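Local coordinates for aminotransferase, class V family protein (Trichomonas vaginalis, PDB 5F8V) that probably catalyses the pyridoxal-phosphate-dependent transamination between O-phospho-L-serine and 2-oxoglutarate in the biosynthesis of L-serine, at residues Ile176-Asn181 with Arg185-Trp190; Asp97-Gly102 with Ile162-Phe167. All coordinates share one frame; numbering follows the deposited sequence.

Interaction 1 of 2, residues Ile176-Asn181 with Arg185-Trp190; sequences IDMSSN and RPITQW
Met178 and Ile187 reach toward each other tip to tip, Met178 SD lying 3.7 Å from Ile187 CD1. The methionine chain runs extended beyond CG (chi2 -172°, chi3 164°), which carries its CE methyl past the sulfur to 3.9 Å from the same Ile187 CD1. On its other branch, Ile187 sets CG2 over one face of the Trp190 ring, 3.5 Å above the plane and offset toward the rim. A second, polar meeting lies where the two segments come closest along the chain. Asn181 ND2 stands 3.4 Å from Arg185 NH2, with amide and guanidinium planes 63° apart; both are donors, so they do not bond. What gathers them is a shared acceptor: Asn181 ND2 hydrogen-bonds Asp155 OD2 and Glu163 OE2, and Arg185 NH2 makes a salt bridge to the same Asp155 OD2 and bonds the carbonyl of Phe164. Within 176-181, Asp177 OD1 takes the hydroxyl of Ser179 on its syn lone pair (OG to OD1 2.7 Å) and the Ser179 backbone N from above the carboxylate plane, an Asx turn. OD2 lies close to N1 of the lysine-bound cofactor at position 202, consistent with the aspartate that faces the pyridine nitrogen in fold-type I aminotransferases. The contact folds the loop after strand 174-177 back beside that strand's end, with Ile196 of strand 193-199 touching Met178 and Ile187, and helix 267-286 meeting Arg185 and Pro186.

Interaction 2 of 2, residues Asp97-Gly102 with Ile162-Phe167; sequences DYLCTG and IEFQQF
Leu99 and Phe164 approach from opposite directions, and the leucine CD2 methyl meets the phenylalanine at the ring edge, near its plane, 3.6 Å from CZ. Leu99 gains this reach by setting CG anti to its own backbone N (chi1 174°). Thr101 adds a second methyl: its CG2 lies 4.1 Å from Phe164 CZ and equally close to CE2, approaching the ring obliquely. Both methyls come from the 97-102 side and meet the same CZ end of the ring. Ile162 adds a contact to the backbone, its CD1 lying 3.9 Å from the carbonyl O of Thr101.

The polar half of the contact is carried by water. One molecule accepts from Thr101 OG1 at 2.8 Å and donates to the backbone O of Ile162 at 2.9 Å; with OG1 between the backbone N and the carbonyl carbon (chi1 56°), Thr101 points its hydroxyl at the water and its CG2 at the ring. All four touching residues are buried, and this water joins the hydroxyl of one to the carbonyl of another.

Farther out, Tyr153 meets Phe164 edge-to-face, while Phe151 touches Leu99; both belong to strand 148-154. The backbone of Leu99 is hydrogen-bonded to Tyr152 of the same strand, and Ser105 OG takes the backbone N of Thr101. Gly102 stands at the N-cap of helix 103-115, so the contact lies where strand 95-98 hands over to that helix. Strand 95-98 runs parallel between strands 148-154 and 121-124 in the mixed sheet, and the short, weakly bonded strand 162-163, paired antiparallel with 156-157, brings up Ile162, and the loop after it Phe164, to the loop before helix 103-115.

How the interactions relate
Followed from the N terminus, the chain leaves strand 95-98, enters helix 103-115 and passes through strands 121-124 and 148-154 before interaction 2 closes this long loop of 59 intervening residues. Interaction 1 opens only later, at strand 174-177, and closes a short loop with three residues between its segments. The two are therefore in series, neither nested nor crossed. In space their centres lie about 11 Å apart, and segment 162-167 joins them: Glu163 OE2 probably bonds Asn181 ND2, while Phe167 packs against Met178 and Thr188. Together they tie the small 156-157/162-163 hairpin to loops following two parallel strands of the main sheet.

Interaction 1 of 2, residues Ile176-Asn181 with Arg185-Trp190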
loop_
_atom_site.group_PDB
_atom_site.type_symbol
_atom_site.label_atom_id
_atom_site.label_comp_id
_atom_site.label_asym_id
_atom_site.label_seq_id
_atom_site.Cartn_x
_atom_site.Cartn_y
_atom_site.Cartn_z
ATOM N N ILE A 176 -18.158 -3.951 -8.622
ATOM C CA ILE A 176 -18.251 -5.107 -7.754
ATOM C C ILE A 176 -17.050 -5.199 -6.803
ATOM O O ILE A 176 -15.892 -5.265 -7.247
ATOM C CB ILE A 176 -18.380 -6.426 -8.561
ATOM C CG1 ILE A 176 -19.348 -6.253 -9.746
ATOM C CG2 ILE A 176 -18.815 -7.559 -7.649
ATOM C CD1 ILE A 176 -19.688 -7.521 -10.496
ATOM N N ASP A 177 -17.330 -5.204 -5.500
ATOM C CA ASP A 177 -16.295 -5.514 -4.496
ATOM C C ASP A 177 -16.194 -7.025 -4.376
ATOM O O ASP A 177 -17.086 -7.676 -3.811
ATOM C CB ASP A 177 -16.619 -4.877 -3.142
ATOM C CG ASP A 177 -15.525 -5.109 -2.083
ATOM O OD1 ASP A 177 -14.475 -5.720 -2.365
ATOM O OD2 ASP A 177 -15.730 -4.661 -0.949
ATOM N N MET A 178 -15.100 -7.568 -4.914
ATOM C CA MET A 178 -14.805 -8.986 -4.843
ATOM C C MET A 178 -13.627 -9.266 -3.921
ATOM O O MET A 178 -12.878 -10.239 -4.126
ATOM C CB MET A 178 -14.501 -9.492 -6.245
ATOM C CG MET A 178 -15.707 -9.446 -7.168
ATOM S SD MET A 178 -15.284 -10.289 -8.699
ATOM C CE MET A 178 -16.911 -10.564 -9.410
ATOM N N SER A 179 -13.462 -8.433 -2.898
ATOM C CA SER A 179 -12.279 -8.542 -2.031
ATOM C C SER A 179 -12.135 -9.946 -1.450
ATOM O O SER A 179 -11.071 -10.567 -1.572
ATOM C CB SER A 179 -12.307 -7.472 -0.945
ATOM O OG SER A 179 -11.972 -6.209 -1.505
ATOM N N SER A 180 -13.221 -10.489 -0.921
ATOM C CA SER A 180 -13.178 -11.785 -0.238
ATOM C C SER A 180 -13.499 -13.010 -1.102
ATOM O O SER A 180 -13.518 -14.125 -0.581
ATOM C CB SER A 180 -14.105 -11.742 0.977
ATOM O OG SER A 180 -15.412 -11.366 0.592
ATOM N N ASN A 181 -13.755 -12.837 -2.401
ATOM C CA ASN A 181 -13.917 -14.004 -3.290
ATOM C C ASN A 181 -13.186 -13.924 -4.645
ATOM O O ASN A 181 -13.457 -14.723 -5.552
ATOM C CB ASN A 181 -15.414 -14.361 -3.447
ATOM C CG ASN A 181 -16.146 -13.492 -4.463
ATOM O OD1 ASN A 181 -15.640 -12.478 -4.926
ATOM N ND2 ASN A 181 -17.362 -13.898 -4.806
ATOM N N ARG A 185 -13.319 -18.310 -8.134
ATOM C CA ARG A 185 -14.133 -18.893 -9.195
ATOM C C ARG A 185 -14.017 -18.086 -10.501
ATOM O O ARG A 185 -13.543 -16.945 -10.486
ATOM C CB ARG A 185 -15.600 -18.960 -8.765
ATOM C CG ARG A 185 -16.165 -17.631 -8.302
ATOM C CD ARG A 185 -17.620 -17.795 -7.924
ATOM N NE ARG A 185 -18.241 -16.526 -7.564
ATOM C CZ ARG A 185 -19.397 -16.405 -6.904
ATOM N NH1 ARG A 185 -20.100 -17.477 -6.528
ATOM N NH2 ARG A 185 -19.867 -15.196 -6.625
ATOM N N PRO A 186 -14.469 -18.662 -11.632
ATOM C CA PRO A 186 -14.448 -17.889 -12.877
ATOM C C PRO A 186 -15.414 -16.709 -12.860
ATOM O O PRO A 186 -16.392 -16.724 -12.111
ATOM C CB PRO A 186 -14.888 -18.911 -13.941
ATOM C CG PRO A 186 -14.645 -20.246 -13.318
ATOM C CD PRO A 186 -14.952 -20.034 -11.867
ATOM N N ILE A 187 -15.120 -15.702 -13.672
ATOM C CA ILE A 187 -16.003 -14.565 -13.872
ATOM C C ILE A 187 -16.479 -14.618 -15.322
ATOM O O ILE A 187 -15.660 -14.739 -16.227
ATOM C CB ILE A 187 -15.274 -13.234 -13.576
ATOM C CG1 ILE A 187 -14.993 -13.111 -12.068
ATOM C CG2 ILE A 187 -16.100 -12.047 -14.052
ATOM C CD1 ILE A 187 -14.056 -11.975 -11.696
ATOM N N THR A 188 -17.795 -14.547 -15.519
ATOM C CA THR A 188 -18.419 -14.425 -16.842
ATOM C C THR A 188 -19.266 -13.148 -16.890
ATOM O O THR A 188 -19.327 -12.382 -15.913
ATOM C CB THR A 188 -19.319 -15.644 -17.152
ATOM O OG1 THR A 188 -20.350 -15.745 -16.158
ATOM C CG2 THR A 188 -18.500 -16.927 -17.171
ATOM N N GLN A 189 -19.899 -12.916 -18.040
ATOM C CA GLN A 189 -20.786 -11.775 -18.244
ATOM C C GLN A 189 -20.052 -10.446 -18.047
ATOM O O GLN A 189 -20.535 -9.542 -17.361
ATOM C CB GLN A 189 -22.027 -11.867 -17.341
ATOM C CG GLN A 189 -22.840 -13.148 -17.490
ATOM C CD GLN A 189 -24.096 -13.110 -16.630
ATOM O OE1 GLN A 189 -24.023 -12.910 -15.418
ATOM N NE2 GLN A 189 -25.258 -13.278 -17.257
ATOM N N TRP A 190 -18.881 -10.339 -18.665
ATOM C CA TRP A 190 -18.078 -9.112 -18.626
ATOM C C TRP A 190 -18.816 -7.887 -19.186
ATOM O O TRP A 190 -18.587 -6.767 -18.732
ATOM C CB TRP A 190 -16.736 -9.313 -19.354
ATOM C CG TRP A 190 -15.807 -10.249 -18.632
ATOM C CD1 TRP A 190 -15.614 -11.574 -18.891
ATOM C CD2 TRP A 190 -14.965 -9.933 -17.519
ATOM N NE1 TRP A 190 -14.707 -12.101 -18.012
ATOM C CE2 TRP A 190 -14.287 -11.115 -17.163
ATOM C CE3 TRP A 190 -14.715 -8.762 -16.789
ATOM C CZ2 TRP A 190 -13.373 -11.165 -16.104
ATOM C CZ3 TRP A 190 -13.806 -8.806 -15.741
ATOM C CH2 TRP A 190 -13.146 -10.000 -15.407
#

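Interaction 2 of 2, residues Asp97-Gly102 with Ile162-Phe167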
loop_
_atom_site.group_PDB
_atom_site.type_symbol
_atom_site.label_atom_id
_atom_site.label_comp_id
_atom_site.label_asym_id
_atom_site.label_seq_id
_atom_site.Cartn_x
_atom_site.Cartn_y
_atom_site.Cartn_z
ATOM N N ASP A 97 -26.194 4.078 -7.594
ATOM C CA ASP A 97 -26.930 3.029 -6.885
ATOM C C ASP A 97 -25.985 2.087 -6.129
ATOM O O ASP A 97 -25.014 1.561 -6.701
ATOM C CB ASP A 97 -27.823 2.253 -7.861
ATOM C CG ASP A 97 -29.147 2.993 -8.185
ATOM O OD1 ASP A 97 -29.597 3.839 -7.384
ATOM O OD2 ASP A 97 -29.757 2.721 -9.242
ATOM N N TYR A 98 -26.287 1.898 -4.841
ATOM C CA TYR A 98 -25.570 0.984 -3.947
ATOM C C TYR A 98 -26.551 -0.044 -3.394
ATOM O O TYR A 98 -27.556 0.327 -2.793
ATOM C CB TYR A 98 -24.927 1.776 -2.802
ATOM C CG TYR A 98 -23.661 2.494 -3.218
ATOM C CD1 TYR A 98 -22.412 1.947 -2.944
ATOM C CD2 TYR A 98 -23.709 3.707 -3.912
ATOM C CE1 TYR A 98 -21.248 2.577 -3.333
ATOM C CE2 TYR A 98 -22.537 4.351 -4.312
ATOM C CZ TYR A 98 -21.312 3.779 -4.018
ATOM O OH TYR A 98 -20.143 4.379 -4.393
ATOM N N LEU A 99 -26.288 -1.328 -3.636
ATOM C CA LEU A 99 -27.046 -2.403 -2.989
ATOM C C LEU A 99 -26.237 -2.842 -1.775
ATOM O O LEU A 99 -25.119 -3.346 -1.918
ATOM C CB LEU A 99 -27.279 -3.579 -3.934
ATOM C CG LEU A 99 -27.950 -4.819 -3.312
ATOM C CD1 LEU A 99 -29.424 -4.591 -3.060
ATOM C CD2 LEU A 99 -27.740 -6.053 -4.178
ATOM N N CYS A 100 -26.810 -2.655 -0.592
ATOM C CA CYS A 100 -26.138 -2.965 0.667
ATOM C C CYS A 100 -26.661 -4.281 1.224
ATOM O O CYS A 100 -27.757 -4.336 1.775
ATOM C CB CYS A 100 -26.346 -1.824 1.663
ATOM S SG CYS A 100 -25.738 -0.217 1.088
ATOM N N THR A 101 -25.886 -5.348 1.049
ATOM C CA THR A 101 -26.261 -6.674 1.534
ATOM C C THR A 101 -25.589 -7.038 2.863
ATOM O O THR A 101 -25.911 -8.061 3.456
ATOM C CB THR A 101 -25.910 -7.753 0.501
ATOM O OG1 THR A 101 -24.514 -7.676 0.188
ATOM C CG2 THR A 101 -26.746 -7.564 -0.773
ATOM N N GLY A 102 -24.646 -6.218 3.311
ATOM C CA GLY A 102 -23.907 -6.492 4.539
ATOM C C GLY A 102 -23.012 -5.329 4.905
ATOM O O GLY A 102 -23.225 -4.204 4.452
ATOM N N ILE A 162 -22.879 -13.900 3.017
ATOM C CA ILE A 162 -23.857 -13.793 1.911
ATOM C C ILE A 162 -23.098 -13.574 0.590
ATOM O O ILE A 162 -22.391 -12.587 0.454
ATOM C CB ILE A 162 -24.853 -12.641 2.158
ATOM C CG1 ILE A 162 -25.623 -12.905 3.464
ATOM C CG2 ILE A 162 -25.839 -12.497 0.992
ATOM C CD1 ILE A 162 -26.660 -11.866 3.831
ATOM N N GLU A 163 -23.252 -14.496 -0.359
ATOM C CA GLU A 163 -22.542 -14.468 -1.641
ATOM C C GLU A 163 -23.525 -14.607 -2.786
ATOM O O GLU A 163 -24.469 -15.389 -2.709
ATOM C CB GLU A 163 -21.512 -15.606 -1.729
ATOM C CG GLU A 163 -20.544 -15.514 -2.913
ATOM C CD GLU A 163 -19.430 -16.554 -2.870
ATOM O OE1 GLU A 163 -19.693 -17.717 -2.499
ATOM O OE2 GLU A 163 -18.276 -16.215 -3.208
ATOM N N PHE A 164 -23.287 -13.854 -3.853
ATOM C CA PHE A 164 -24.095 -13.937 -5.057
ATOM C C PHE A 164 -23.608 -15.107 -5.870
ATOM O O PHE A 164 -22.400 -15.273 -6.030
ATOM C CB PHE A 164 -23.950 -12.671 -5.898
ATOM C CG PHE A 164 -24.697 -11.497 -5.360
ATOM C CD1 PHE A 164 -25.877 -11.069 -5.969
ATOM C CD2 PHE A 164 -24.221 -10.804 -4.257
ATOM C CE1 PHE A 164 -26.569 -9.977 -5.476
ATOM C CE2 PHE A 164 -24.906 -9.711 -3.762
ATOM C CZ PHE A 164 -26.077 -9.288 -4.380
ATOM N N GLN A 165 -24.530 -15.907 -6.395
ATOM C CA GLN A 165 -24.164 -17.006 -7.297
ATOM C C GLN A 165 -23.898 -16.517 -8.732
ATOM O O GLN A 165 -23.077 -17.100 -9.439
ATOM C CB GLN A 165 -25.235 -18.100 -7.281
ATOM C CG GLN A 165 -25.413 -18.720 -5.902
ATOM C CD GLN A 165 -26.203 -20.018 -5.918
ATOM O OE1 GLN A 165 -27.159 -20.171 -6.680
ATOM N NE2 GLN A 165 -25.808 -20.965 -5.064
ATOM N N GLN A 166 -24.596 -15.458 -9.144
ATOM C CA GLN A 166 -24.412 -14.831 -10.461
ATOM C C GLN A 166 -24.554 -13.315 -10.335
ATOM O O GLN A 166 -25.117 -12.832 -9.355
ATOM C CB GLN A 166 -25.434 -15.390 -11.461
ATOM C CG GLN A 166 -26.881 -15.000 -11.179
ATOM C CD GLN A 166 -27.890 -15.988 -11.739
ATOM O OE1 GLN A 166 -28.633 -15.677 -12.673
ATOM N NE2 GLN A 166 -27.927 -17.186 -11.162
ATOM N N PHE A 167 -24.045 -12.566 -11.315
ATOM C CA PHE A 167 -24.148 -11.098 -11.281
ATOM C C PHE A 167 -25.619 -10.667 -11.361
ATOM O O PHE A 167 -26.408 -11.320 -12.038
ATOM C CB PHE A 167 -23.384 -10.440 -12.441
ATOM C CG PHE A 167 -21.877 -10.603 -12.394
ATOM C CD1 PHE A 167 -21.202 -11.113 -11.274
ATOM C CD2 PHE A 167 -21.119 -10.206 -13.491
ATOM C CE1 PHE A 167 -19.827 -11.239 -11.276
ATOM C CE2 PHE A 167 -19.739 -10.324 -13.487
ATOM C CZ PHE A 167 -19.093 -10.843 -12.384
HETATM O O HOH W 1 -23.260 -10.023 -0.711
#